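Uncharacterized protein (Pyrococcus horikoshii, PDB 1ZJJ) probably works as a magnesium-dependent phosphatase of the haloacid dehalogenase (HAD) superfamily, its natural substrate still unassigned. Local coordinates at residues I4-D9 against E27-R32; L39-T44 against E190-V195; E52-L55 against D60-S63; L71-Y76 against T147-N152; Y137-I142 against A172-A177. All blocks are in the same frame, centred on the assembly; numbering follows the deposited sequence.

Interaction 1: I4-D9 against E27-R32; sequences IIFDMD and EFLKER. With MG (magnesium ion), chain D.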
# COMPACT_ATOMS: atom_id res chain seq x y z
N ILE B 4 20.82 -8.08 -27.06
CA ILE B 4 21.03 -7.90 -25.64
C ILE B 4 20.17 -6.78 -25.06
O ILE B 4 20.15 -5.66 -25.56
CB ILE B 4 22.53 -7.62 -25.33
CG1 ILE B 4 23.40 -8.70 -26.00
CG2 ILE B 4 22.77 -7.62 -23.82
CD1 ILE B 4 24.90 -8.47 -25.86
N ILE B 5 19.45 -7.12 -24.00
CA ILE B 5 18.57 -6.17 -23.32
C ILE B 5 19.24 -5.75 -22.00
O ILE B 5 19.62 -6.61 -21.20
CB ILE B 5 17.20 -6.82 -23.01
CG1 ILE B 5 16.66 -7.53 -24.26
CG2 ILE B 5 16.22 -5.76 -22.51
CD1 ILE B 5 16.50 -6.63 -25.47
N PHE B 6 19.38 -4.44 -21.78
CA PHE B 6 20.01 -3.94 -20.56
C PHE B 6 19.09 -3.15 -19.64
O PHE B 6 18.37 -2.25 -20.09
CB PHE B 6 21.18 -2.99 -20.85
CG PHE B 6 22.29 -3.59 -21.66
CD1 PHE B 6 22.21 -3.64 -23.04
CD2 PHE B 6 23.45 -4.05 -21.04
CE1 PHE B 6 23.26 -4.14 -23.80
CE2 PHE B 6 24.51 -4.56 -21.79
CZ PHE B 6 24.41 -4.60 -23.18
N ASP B 7 19.15 -3.47 -18.36
CA ASP B 7 18.41 -2.70 -17.37
C ASP B 7 19.30 -1.46 -17.31
O ASP B 7 20.44 -1.52 -17.77
CB ASP B 7 18.42 -3.39 -16.01
CG ASP B 7 18.00 -2.47 -14.89
OD1 ASP B 7 16.83 -2.03 -14.86
OD2 ASP B 7 18.86 -2.17 -14.05
N MET B 8 18.82 -0.36 -16.74
CA MET B 8 19.63 0.85 -16.70
C MET B 8 20.35 1.17 -15.38
O MET B 8 21.56 0.96 -15.26
CB MET B 8 18.78 2.04 -17.16
CG MET B 8 18.24 1.83 -18.57
SD MET B 8 17.21 3.16 -19.23
CE MET B 8 18.40 4.15 -19.98
N ASP B 9 19.62 1.68 -14.39
CA ASP B 9 20.24 2.04 -13.11
C ASP B 9 20.92 0.85 -12.45
O ASP B 9 20.31 -0.19 -12.25
CB ASP B 9 19.19 2.63 -12.16
CG ASP B 9 19.83 3.37 -11.00
OD1 ASP B 9 19.14 3.62 -9.99
OD2 ASP B 9 21.03 3.72 -11.11
N GLU B 27 29.84 0.73 -28.27
CA GLU B 27 30.51 0.89 -29.56
C GLU B 27 30.86 -0.47 -30.12
O GLU B 27 30.91 -0.68 -31.33
CB GLU B 27 31.79 1.73 -29.43
CG GLU B 27 31.63 3.14 -29.95
CD GLU B 27 30.73 3.18 -31.18
OE1 GLU B 27 31.09 2.56 -32.21
OE2 GLU B 27 29.66 3.82 -31.10
N PHE B 28 31.09 -1.42 -29.22
CA PHE B 28 31.42 -2.78 -29.61
C PHE B 28 30.21 -3.53 -30.17
O PHE B 28 30.32 -4.24 -31.17
CB PHE B 28 31.98 -3.54 -28.40
CG PHE B 28 32.25 -4.99 -28.68
CD1 PHE B 28 33.33 -5.37 -29.48
CD2 PHE B 28 31.43 -5.97 -28.16
CE1 PHE B 28 33.57 -6.71 -29.75
CE2 PHE B 28 31.67 -7.32 -28.43
CZ PHE B 28 32.74 -7.69 -29.22
N LEU B 29 29.06 -3.39 -29.53
CA LEU B 29 27.86 -4.07 -29.99
C LEU B 29 27.50 -3.66 -31.42
O LEU B 29 27.09 -4.48 -32.24
CB LEU B 29 26.69 -3.79 -29.03
CG LEU B 29 26.95 -4.24 -27.59
CD1 LEU B 29 25.73 -3.95 -26.73
CD2 LEU B 29 27.28 -5.73 -27.57
N LYS B 30 27.68 -2.38 -31.71
CA LYS B 30 27.39 -1.84 -33.04
C LYS B 30 28.35 -2.42 -34.08
O LYS B 30 27.96 -2.72 -35.21
CB LYS B 30 27.50 -0.32 -33.01
CG LYS B 30 26.45 0.31 -32.13
CD LYS B 30 26.61 1.82 -32.00
CE LYS B 30 25.34 2.40 -31.39
NZ LYS B 30 25.48 3.82 -30.97
N GLU B 31 29.62 -2.56 -33.69
CA GLU B 31 30.65 -3.10 -34.57
C GLU B 31 30.34 -4.56 -34.92
O GLU B 31 30.53 -4.99 -36.06
CB GLU B 31 32.01 -3.02 -33.87
CG GLU B 31 33.17 -3.65 -34.64
CD GLU B 31 34.40 -3.85 -33.76
OE1 GLU B 31 35.46 -4.24 -34.29
OE2 GLU B 31 34.30 -3.62 -32.54
N ARG B 32 29.85 -5.31 -33.94
CA ARG B 32 29.53 -6.71 -34.14
C ARG B 32 28.12 -6.90 -34.69
O ARG B 32 27.68 -8.02 -34.93
CB ARG B 32 29.68 -7.48 -32.82
CG ARG B 32 31.13 -7.61 -32.35
CD ARG B 32 32.00 -8.22 -33.45
NE ARG B 32 33.42 -8.22 -33.11
CZ ARG B 32 34.01 -9.12 -32.33
NH1 ARG B 32 33.31 -10.11 -31.80
NH2 ARG B 32 35.31 -9.03 -32.09
MG MG D . 18.58 -1.68 -11.97
O HOH W 1 17.14 -0.25 -12.24
O HOH W 2 17.04 -3.17 -11.85
O HOH W 3 18.63 -1.33 -9.84
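Leu-29, on the helix, reaches Ile-4 and Phe-6, the alternate residues of strand 2-6 on the helix side of the sheet. Its CB already points toward the strand, and with CG set anti to the carbonyl carbon (chi1 -59°) the branch is carried straight on to the sheet, where the two methyls part. Leu-29 CD1 comes at the edge of the Phe-6 ring, close to the ring plane, and is 3.8 Å from both CE1 and CZ of Phe-6. Leu-29 CD2 turns instead to Ile-4, crossing that side chain at about a right angle and ending 4.0 Å from Ile-4 CD1. Beyond the strand end the chain enters a sequence that fits the HAD DxDx(T/V) motif, whose two aspartates bind magnesium: Asp-7 OD2 at 2.2 Å, the backbone Asp-9 O at 2.3 Å, three waters and Asp-210 surround the ion. Asp-7 OD1, which does not bind the metal, accepts from one of these waters and makes a salt bridge with Lys-187. Strand 2-6 runs between strands 36-40 and 204-209; helix 22-31 covers it here, with Leu-29 also touching Phe-36 of strand 36-40 and Leu-260 of helix 256-261.

Interaction 2: L39-T44 against E190-V195; sequences LTNNST and EPMYEV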
# COMPACT_ATOMS: atom_id res chain seq x y z
N LEU B 39 15.95 -1.42 -21.00
CA LEU B 39 14.64 -1.72 -20.47
C LEU B 39 14.50 -1.35 -19.00
O LEU B 39 15.01 -2.07 -18.13
CB LEU B 39 14.36 -3.22 -20.66
CG LEU B 39 12.96 -3.78 -20.33
CD1 LEU B 39 11.99 -3.29 -21.39
CD2 LEU B 39 12.98 -5.30 -20.31
N THR B 40 13.81 -0.25 -18.72
CA THR B 40 13.62 0.20 -17.34
C THR B 40 12.16 0.12 -16.86
O THR B 40 11.23 0.43 -17.61
CB THR B 40 14.10 1.66 -17.15
OG1 THR B 40 13.88 2.06 -15.79
CG2 THR B 40 13.34 2.61 -18.07
N ASN B 41 11.98 -0.31 -15.61
CA ASN B 41 10.68 -0.41 -14.97
C ASN B 41 10.17 0.96 -14.54
O ASN B 41 9.01 1.13 -14.16
CB ASN B 41 10.82 -1.32 -13.75
CG ASN B 41 10.35 -2.71 -14.11
OD1 ASN B 41 10.00 -3.00 -15.24
ND2 ASN B 41 10.35 -3.59 -13.09
N ASN B 42 11.05 1.95 -14.56
CA ASN B 42 10.69 3.29 -14.12
C ASN B 42 9.76 3.94 -15.14
O ASN B 42 10.05 3.93 -16.34
CB ASN B 42 11.95 4.14 -13.92
CG ASN B 42 11.71 5.33 -13.01
OD1 ASN B 42 10.83 6.15 -13.25
ND2 ASN B 42 12.51 5.42 -11.94
N SER B 43 8.66 4.52 -14.68
CA SER B 43 7.71 5.14 -15.60
C SER B 43 7.57 6.65 -15.46
O SER B 43 6.71 7.27 -16.10
CB SER B 43 6.33 4.50 -15.44
OG SER B 43 5.77 4.82 -14.17
N THR B 44 8.42 7.26 -14.62
CA THR B 44 8.35 8.71 -14.41
C THR B 44 8.93 9.53 -15.58
O THR B 44 8.65 10.71 -15.74
CB THR B 44 9.08 9.06 -13.11
OG1 THR B 44 10.46 8.74 -13.25
CG2 THR B 44 8.50 8.27 -11.93
N GLU B 190 5.07 -10.59 -18.09
CA GLU B 190 4.93 -10.91 -19.50
C GLU B 190 4.66 -9.74 -20.46
O GLU B 190 5.17 -9.74 -21.58
CB GLU B 190 3.85 -11.99 -19.62
CG GLU B 190 3.73 -12.64 -20.98
CD GLU B 190 3.02 -11.76 -21.97
OE1 GLU B 190 2.22 -10.91 -21.52
OE2 GLU B 190 3.24 -11.91 -23.19
N PRO B 191 3.87 -8.73 -20.06
CA PRO B 191 3.62 -7.62 -20.98
C PRO B 191 4.92 -6.95 -21.44
O PRO B 191 5.04 -6.52 -22.59
CB PRO B 191 2.75 -6.67 -20.15
CG PRO B 191 1.99 -7.61 -19.26
CD PRO B 191 3.08 -8.57 -18.82
N MET B 192 5.88 -6.86 -20.53
CA MET B 192 7.17 -6.24 -20.84
C MET B 192 7.92 -7.11 -21.84
O MET B 192 8.56 -6.60 -22.76
CB MET B 192 8.01 -6.08 -19.57
CG MET B 192 9.15 -5.08 -19.71
SD MET B 192 8.52 -3.38 -19.76
CE MET B 192 9.52 -2.62 -18.53
N TYR B 193 7.83 -8.42 -21.66
CA TYR B 193 8.50 -9.36 -22.56
C TYR B 193 7.87 -9.25 -23.94
O TYR B 193 8.55 -9.32 -24.95
CB TYR B 193 8.38 -10.80 -22.06
CG TYR B 193 9.08 -11.81 -22.94
CD1 TYR B 193 10.48 -11.85 -23.01
CD2 TYR B 193 8.36 -12.69 -23.74
CE1 TYR B 193 11.13 -12.74 -23.85
CE2 TYR B 193 9.00 -13.59 -24.58
CZ TYR B 193 10.39 -13.61 -24.63
OH TYR B 193 11.02 -14.48 -25.49
N GLU B 194 6.55 -9.09 -23.96
CA GLU B 194 5.83 -8.98 -25.22
C GLU B 194 6.38 -7.79 -26.01
O GLU B 194 6.52 -7.86 -27.22
CB GLU B 194 4.33 -8.82 -24.97
CG GLU B 194 3.53 -8.55 -26.23
CD GLU B 194 2.03 -8.63 -26.01
OE1 GLU B 194 1.55 -8.07 -25.00
OE2 GLU B 194 1.34 -9.24 -26.84
N VAL B 195 6.69 -6.71 -25.31
CA VAL B 195 7.24 -5.53 -25.98
C VAL B 195 8.64 -5.76 -26.54
O VAL B 195 8.95 -5.37 -27.66
CB VAL B 195 7.26 -4.31 -25.03
CG1 VAL B 195 7.99 -3.15 -25.69
CG2 VAL B 195 5.83 -3.89 -24.72
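Leu-39 and Met-192 both hold CG anti to the backbone N (chi1 -173° in Leu-39); in Met-192, chi2 (72°) then turns the sulfur along Leu-39, and a second bend at chi3 (129°) brings CE to Thr-40 O and Asn-41 OD1. The contact lies at the C-terminal end of strand 36-40 in the parallel Rossmann-like sheet of the HAD core, on which helix 190-199 packs. The two side chains slide past each other in opposite directions: Leu-39 CD1 is 3.8 Å from Met-192 CG and as far from its SD, and Phe-218 touches both residues. Farther out, Met-192 CE lies 3.6 Å from Thr-40 O and 3.3 Å from Asn-41 OD1. That amide is held by other partners, OD1 by Lys-187 N and ND2 by Asp-154 OD2, so the methyl merely abuts a fixed oxygen. From Thr-40 on, two successive side-chain turns shape the chain. In an ST turn, Thr-40 OG1 accepts from Asn-42 N. An Asx turn follows: Asn-42 OD1 takes Thr-44 N in its carbonyl plane at 3.0 Å and, tilted from that plane, Thr-44 OG1 at 2.6 Å.

Interaction 3: E52-L55 against D60-S63; sequences EKLL and DVSS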
# COMPACT_ATOMS: atom_id res chain seq x y z
N GLU B 52 18.63 11.67 -22.77
CA GLU B 52 19.41 12.80 -22.25
C GLU B 52 20.22 12.38 -21.02
O GLU B 52 21.40 12.71 -20.90
CB GLU B 52 18.48 13.97 -21.90
CG GLU B 52 17.67 14.51 -23.09
CD GLU B 52 18.54 14.86 -24.29
OE1 GLU B 52 19.36 15.79 -24.19
OE2 GLU B 52 18.40 14.19 -25.34
N LYS B 53 19.59 11.64 -20.10
CA LYS B 53 20.30 11.19 -18.90
C LYS B 53 21.50 10.34 -19.31
O LYS B 53 22.60 10.49 -18.77
CB LYS B 53 19.35 10.38 -18.01
CG LYS B 53 20.03 9.48 -16.97
CD LYS B 53 20.77 10.25 -15.89
CE LYS B 53 21.41 9.28 -14.88
NZ LYS B 53 22.05 9.99 -13.73
N LEU B 54 21.29 9.45 -20.27
CA LEU B 54 22.36 8.58 -20.74
C LEU B 54 23.50 9.41 -21.33
O LEU B 54 24.67 9.14 -21.06
CB LEU B 54 21.82 7.59 -21.76
CG LEU B 54 21.03 6.42 -21.15
CD1 LEU B 54 20.43 5.57 -22.25
CD2 LEU B 54 21.94 5.58 -20.28
N LEU B 55 23.15 10.41 -22.12
CA LEU B 55 24.16 11.28 -22.71
C LEU B 55 25.04 11.84 -21.60
O LEU B 55 26.27 11.87 -21.73
CB LEU B 55 23.51 12.43 -23.48
CG LEU B 55 23.07 12.10 -24.91
CD1 LEU B 55 22.27 13.25 -25.49
CD2 LEU B 55 24.30 11.82 -25.76
N ASP B 60 25.61 7.56 -25.79
CA ASP B 60 24.78 8.08 -26.87
C ASP B 60 24.01 6.97 -27.58
O ASP B 60 24.60 6.14 -28.28
CB ASP B 60 25.63 8.84 -27.88
CG ASP B 60 24.80 9.65 -28.86
OD1 ASP B 60 23.63 9.29 -29.12
OD2 ASP B 60 25.33 10.65 -29.38
N VAL B 61 22.69 6.94 -27.40
CA VAL B 61 21.84 5.95 -28.05
C VAL B 61 20.52 6.61 -28.39
O VAL B 61 20.12 7.60 -27.76
CB VAL B 61 21.55 4.74 -27.13
CG1 VAL B 61 22.86 4.05 -26.73
CG2 VAL B 61 20.76 5.19 -25.90
N SER B 62 19.84 6.07 -29.39
CA SER B 62 18.56 6.60 -29.82
C SER B 62 17.47 6.28 -28.79
O SER B 62 17.45 5.19 -28.21
CB SER B 62 18.19 6.01 -31.18
OG SER B 62 16.91 6.44 -31.58
N SER B 63 16.56 7.22 -28.57
CA SER B 63 15.47 6.99 -27.63
C SER B 63 14.59 5.84 -28.17
O SER B 63 13.76 5.30 -27.45
CB SER B 63 14.62 8.26 -27.49
OG SER B 63 14.01 8.59 -28.73
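Leu-54 is the first residue of 52-55 to meet the returning chain, through Val-61. Its CB points toward 60-63, and with CG anti to the carbonyl carbon (chi1 -77°) the side chain extends until Leu-54 CD1 is 3.7 Å from Val-61 CG2. That methyl is the valine branch lying between the backbone N and the carbonyl carbon. The pair is buried, and both residues also touch Phe-38 of strand 36-40, while Leu-54 reaches Met-8 in the loop after strand 2-6. Helix 47-56 is the connecting helix of a beta-alpha-beta unit, joining the neighbouring parallel strands 36-40 and 66-68 of the HAD core, and 60-63 belongs to the loop that leads from the helix to the second of these strands. Leu-55 comes next, nearer the surface. Its CB does not point at the loop, yet the end of the side chain swings that way: Leu-55 CD2 lies alongside Asp-60, 3.8 Å from its CG, the two side chains running in the same direction. The methyl thus lies along the side of an exposed carboxylate, as near to Asp-60 OD2 as to its CB. The charge is met elsewhere, Asp-60 OD1 forming a salt bridge with Arg-51 NH1, one turn earlier on the helix. The same NH1 donates to Val-61 O.

Interaction 4: L71-Y76 against T147-N152; sequences LATRLY and TFIGTN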
# COMPACT_ATOMS: atom_id res chain seq x y z
N LEU B 71 6.02 3.16 -21.64
CA LEU B 71 5.79 2.90 -23.04
C LEU B 71 5.25 1.49 -23.21
O LEU B 71 4.35 1.24 -23.99
CB LEU B 71 7.12 3.04 -23.78
CG LEU B 71 7.08 2.43 -25.18
CD1 LEU B 71 6.27 3.28 -26.17
CD2 LEU B 71 8.47 2.27 -25.80
N ALA B 72 5.76 0.54 -22.43
CA ALA B 72 5.24 -0.83 -22.47
C ALA B 72 3.76 -0.86 -22.07
O ALA B 72 2.98 -1.64 -22.61
CB ALA B 72 6.06 -1.72 -21.53
N THR B 73 3.38 -0.00 -21.12
CA THR B 73 2.00 0.06 -20.66
C THR B 73 1.10 0.56 -21.80
O THR B 73 0.04 -0.02 -22.05
CB THR B 73 1.86 0.99 -19.43
OG1 THR B 73 2.63 0.45 -18.34
CG2 THR B 73 0.41 1.10 -18.99
N ARG B 74 1.51 1.63 -22.48
CA ARG B 74 0.73 2.15 -23.59
C ARG B 74 0.57 1.07 -24.66
O ARG B 74 -0.53 0.84 -25.16
CB ARG B 74 1.41 3.39 -24.21
CG ARG B 74 0.89 3.75 -25.61
CD ARG B 74 1.26 5.18 -26.04
NE ARG B 74 2.69 5.40 -26.29
CZ ARG B 74 3.37 4.94 -27.34
NH1 ARG B 74 2.76 4.20 -28.26
NH2 ARG B 74 4.65 5.22 -27.47
N LEU B 75 1.67 0.42 -25.01
CA LEU B 75 1.65 -0.63 -26.03
C LEU B 75 0.74 -1.80 -25.63
O LEU B 75 0.04 -2.38 -26.46
CB LEU B 75 3.07 -1.14 -26.32
CG LEU B 75 4.04 -0.10 -26.89
CD1 LEU B 75 5.42 -0.71 -27.06
CD2 LEU B 75 3.52 0.42 -28.22
N TYR B 76 0.76 -2.15 -24.34
CA TYR B 76 -0.08 -3.23 -23.85
C TYR B 76 -1.56 -2.84 -24.00
O TYR B 76 -2.37 -3.61 -24.52
CB TYR B 76 0.22 -3.52 -22.38
CG TYR B 76 -0.75 -4.51 -21.78
CD1 TYR B 76 -0.63 -5.88 -22.04
CD2 TYR B 76 -1.85 -4.08 -21.03
CE1 TYR B 76 -1.58 -6.79 -21.57
CE2 TYR B 76 -2.80 -4.97 -20.56
CZ TYR B 76 -2.66 -6.32 -20.83
OH TYR B 76 -3.62 -7.19 -20.38
N THR B 147 -10.24 -0.91 -15.33
CA THR B 147 -9.09 -1.80 -15.34
C THR B 147 -8.06 -1.27 -14.33
O THR B 147 -7.90 -0.06 -14.18
CB THR B 147 -8.42 -1.84 -16.74
OG1 THR B 147 -9.43 -1.99 -17.75
CG2 THR B 147 -7.46 -3.01 -16.83
N PHE B 148 -7.39 -2.18 -13.63
CA PHE B 148 -6.38 -1.82 -12.64
C PHE B 148 -5.05 -2.24 -13.27
O PHE B 148 -4.75 -3.43 -13.35
CB PHE B 148 -6.66 -2.59 -11.34
CG PHE B 148 -5.68 -2.34 -10.22
CD1 PHE B 148 -4.69 -1.35 -10.32
CD2 PHE B 148 -5.76 -3.09 -9.05
CE1 PHE B 148 -3.79 -1.13 -9.26
CE2 PHE B 148 -4.87 -2.87 -7.99
CZ PHE B 148 -3.89 -1.90 -8.09
N ILE B 149 -4.29 -1.26 -13.75
CA ILE B 149 -3.00 -1.49 -14.40
C ILE B 149 -1.83 -0.85 -13.64
O ILE B 149 -1.86 0.34 -13.34
CB ILE B 149 -3.00 -0.91 -15.83
CG1 ILE B 149 -4.15 -1.50 -16.64
CG2 ILE B 149 -1.66 -1.20 -16.52
CD1 ILE B 149 -4.54 -0.66 -17.84
N GLY B 150 -0.81 -1.65 -13.35
CA GLY B 150 0.36 -1.14 -12.66
C GLY B 150 1.55 -1.15 -13.60
O GLY B 150 1.78 -2.14 -14.27
N THR B 151 2.31 -0.06 -13.65
CA THR B 151 3.45 -0.02 -14.56
C THR B 151 4.55 -1.01 -14.21
O THR B 151 5.12 -1.64 -15.10
CB THR B 151 4.08 1.40 -14.65
OG1 THR B 151 4.55 1.81 -13.36
CG2 THR B 151 3.06 2.40 -15.17
N ASN B 152 4.84 -1.17 -12.92
CA ASN B 152 5.89 -2.09 -12.49
C ASN B 152 5.69 -2.49 -11.04
O ASN B 152 5.06 -1.78 -10.27
CB ASN B 152 7.26 -1.45 -12.69
CG ASN B 152 7.38 -0.12 -12.01
OD1 ASN B 152 6.70 0.84 -12.36
ND2 ASN B 152 8.26 -0.04 -11.01
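Thr-73 carries the close part of this contact, facing Ile-149 and Thr-151 with its two branches. Thr-73 CG2, anti to the backbone N, meets the Ile-149 branch methyl CG2 at 4.0 Å. Thr-73 OG1 is turned beside the backbone N (chi1 -63°) and lies 3.7 Å from Thr-151 CG2 and 3.9 Å from Thr-151 CA; its polar partner is Ser-69 O, one turn back on the same helix. All three residues are buried. The contact joins two parts of the fold: helix 69-80 flanks the parallel sheet of the HAD core, whereas strand 147-150 is an inner strand of the separate four-stranded sheet, inserted between core strands 66-68 and 204-209, which is consistent with a C2-type HAD cap. Away from the threonine the fit is slacker. Tyr-76 points toward the strand, but its side chain comes no closer than 5.4 Å to the segment 147-152 and remains partly exposed; it packs on Ile-185 and Pro-191 instead. Arg-74, on another face of the helix, also stays partly exposed and makes a salt bridge with Glu-97. At the strand end Thr-151 OG1 donates to Asn-152 OD1 at 2.6 Å, in the amide's carbonyl plane, and has a weak bond to Ser-43 OG; the amide's ND2 is bonded to Asp-154 OD2. With both threonine hydroxyls so engaged, the core and the probable cap meet between these two segments by van der Waals packing, and polar links between the two parts lie beside it.

Interaction 5: Y137-I142 against A172-A177; sequences YATLAI and AALKVA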
# COMPACT_ATOMS: atom_id res chain seq x y z
N TYR B 137 -9.99 8.22 -5.65
CA TYR B 137 -10.63 8.13 -6.96
C TYR B 137 -10.21 6.89 -7.74
O TYR B 137 -11.01 6.29 -8.45
CB TYR B 137 -10.36 9.40 -7.77
CG TYR B 137 -11.15 10.57 -7.24
CD1 TYR B 137 -12.53 10.50 -7.14
CD2 TYR B 137 -10.50 11.71 -6.75
CE1 TYR B 137 -13.27 11.54 -6.57
CE2 TYR B 137 -11.23 12.76 -6.17
CZ TYR B 137 -12.61 12.66 -6.09
OH TYR B 137 -13.36 13.67 -5.52
N ALA B 138 -8.95 6.48 -7.59
CA ALA B 138 -8.48 5.29 -8.28
C ALA B 138 -9.24 4.08 -7.76
O ALA B 138 -9.64 3.20 -8.52
CB ALA B 138 -6.98 5.11 -8.06
N THR B 139 -9.44 4.03 -6.44
CA THR B 139 -10.16 2.94 -5.81
C THR B 139 -11.62 2.94 -6.25
O THR B 139 -12.18 1.89 -6.59
CB THR B 139 -10.08 3.06 -4.26
OG1 THR B 139 -8.73 2.83 -3.85
CG2 THR B 139 -10.99 2.06 -3.59
N LEU B 140 -12.25 4.11 -6.23
CA LEU B 140 -13.65 4.21 -6.63
C LEU B 140 -13.81 3.76 -8.07
O LEU B 140 -14.73 3.00 -8.39
CB LEU B 140 -14.14 5.66 -6.48
CG LEU B 140 -14.35 6.15 -5.04
CD1 LEU B 140 -14.66 7.63 -5.01
CD2 LEU B 140 -15.48 5.36 -4.40
N ALA B 141 -12.90 4.19 -8.94
CA ALA B 141 -12.96 3.82 -10.35
C ALA B 141 -12.74 2.32 -10.57
O ALA B 141 -13.52 1.67 -11.26
CB ALA B 141 -11.93 4.62 -11.13
N ILE B 142 -11.69 1.77 -9.97
CA ILE B 142 -11.41 0.34 -10.12
C ILE B 142 -12.59 -0.49 -9.58
O ILE B 142 -12.93 -1.53 -10.15
CB ILE B 142 -10.12 -0.06 -9.37
CG1 ILE B 142 -8.91 0.57 -10.06
CG2 ILE B 142 -10.01 -1.58 -9.31
CD1 ILE B 142 -7.62 0.43 -9.28
N ALA B 172 0.28 -1.79 -4.26
CA ALA B 172 -0.14 -2.66 -3.16
C ALA B 172 -1.29 -2.04 -2.39
O ALA B 172 -2.25 -2.74 -2.04
CB ALA B 172 1.04 -2.93 -2.23
N ALA B 173 -1.20 -0.75 -2.11
CA ALA B 173 -2.26 -0.05 -1.38
C ALA B 173 -3.59 -0.16 -2.13
O ALA B 173 -4.63 -0.43 -1.53
CB ALA B 173 -1.90 1.41 -1.19
N LEU B 174 -3.55 0.03 -3.45
CA LEU B 174 -4.76 -0.04 -4.26
C LEU B 174 -5.30 -1.46 -4.36
O LEU B 174 -6.51 -1.67 -4.46
CB LEU B 174 -4.50 0.54 -5.65
CG LEU B 174 -4.35 2.06 -5.64
CD1 LEU B 174 -3.98 2.54 -7.03
CD2 LEU B 174 -5.66 2.70 -5.17
N LYS B 175 -4.41 -2.45 -4.32
CA LYS B 175 -4.82 -3.85 -4.36
C LYS B 175 -5.66 -4.14 -3.11
O LYS B 175 -6.69 -4.82 -3.17
CB LYS B 175 -3.60 -4.77 -4.39
CG LYS B 175 -3.93 -6.26 -4.43
CD LYS B 175 -2.68 -7.10 -4.69
CE LYS B 175 -1.67 -6.94 -3.56
NZ LYS B 175 -0.35 -7.57 -3.84
N VAL B 176 -5.20 -3.62 -1.97
CA VAL B 176 -5.91 -3.81 -0.71
C VAL B 176 -7.22 -3.04 -0.66
O VAL B 176 -8.24 -3.55 -0.19
CB VAL B 176 -5.03 -3.38 0.49
CG1 VAL B 176 -5.86 -3.28 1.76
CG2 VAL B 176 -3.92 -4.40 0.68
N ALA B 177 -7.21 -1.81 -1.17
CA ALA B 177 -8.40 -0.98 -1.17
C ALA B 177 -9.46 -1.42 -2.17
O ALA B 177 -10.65 -1.20 -1.96
CB ALA B 177 -8.02 0.47 -1.43
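This is a buried helix-helix contact in the putative cap, between Thr-139 and Ala-138 on helix 132-143 and Leu-174 and Ala-177 on helix 167-178. Both helices belong to the alpha/beta arrangement around the four-stranded parallel sheet: helix 132-143 links strands 121-124 and 147-150 in a beta-alpha-beta unit, and helix 167-178 comes before strand 183-184. The two short segments run in broadly the same direction, crossing at -48° with axes 9.7 Å apart. Thr-139 and Ala-177 stand nearest across the pair, CA to CA 6.3 Å. Leu-174 makes the broadest contact. Its CG is anti to the carbonyl carbon (chi1 -72°), and its forked end sits over Ala-138, whose CB is 4.0 Å from Leu-174 CD2 and 4.1 Å from CD1. Beneath the pair lies the sheet, for Ala-138 also touches Val-122 and Leu-174 touches Val-124. Leu-174 CD2 also comes up to Thr-139 OG1, at 3.3 Å. That hydroxyl stands beside the backbone N and is hydrogen-bonded to Leu-135 O in its own helix, so toward helix 167-178 it meets carbon, the methyls of Leu-174 and Ala-177. On their outer side the helices approach the second subunit: Thr-139 packs on Pro-165 and Val-176 on Ala-155, both of that neighbouring chain. Ala-177 completes the contact beside Thr-139, its CB 3.5 Å from Thr-139 OG1, while Ala-177 O accepts from Arg-143 NH2 and has Thr-139 CG2 3.7 Å away.

How the interactions relate
From the N terminus, interaction 1 closes the first short loop, tying strand 2-6 of the core sheet to helix 22-31. The chain then enters neighbouring strand 36-40, where interaction 2 opens; it closes only at helix 190-199, so it brackets the whole inserted domain. Interaction 3 is a tight local closure within that span, between helix 47-56 and its following loop; Met-8 packs against its Leu-54. Interactions 4 and 5 also fall within the span and cross each other, 71-76, 137-142, 147-152 and 172-177 alternating. Phe-148 of interaction 4 packs on Ile-142 and Leu-174 of interaction 5, while Ala-72 against Met-192 links interactions 2 and 4 where the core meets the probable cap.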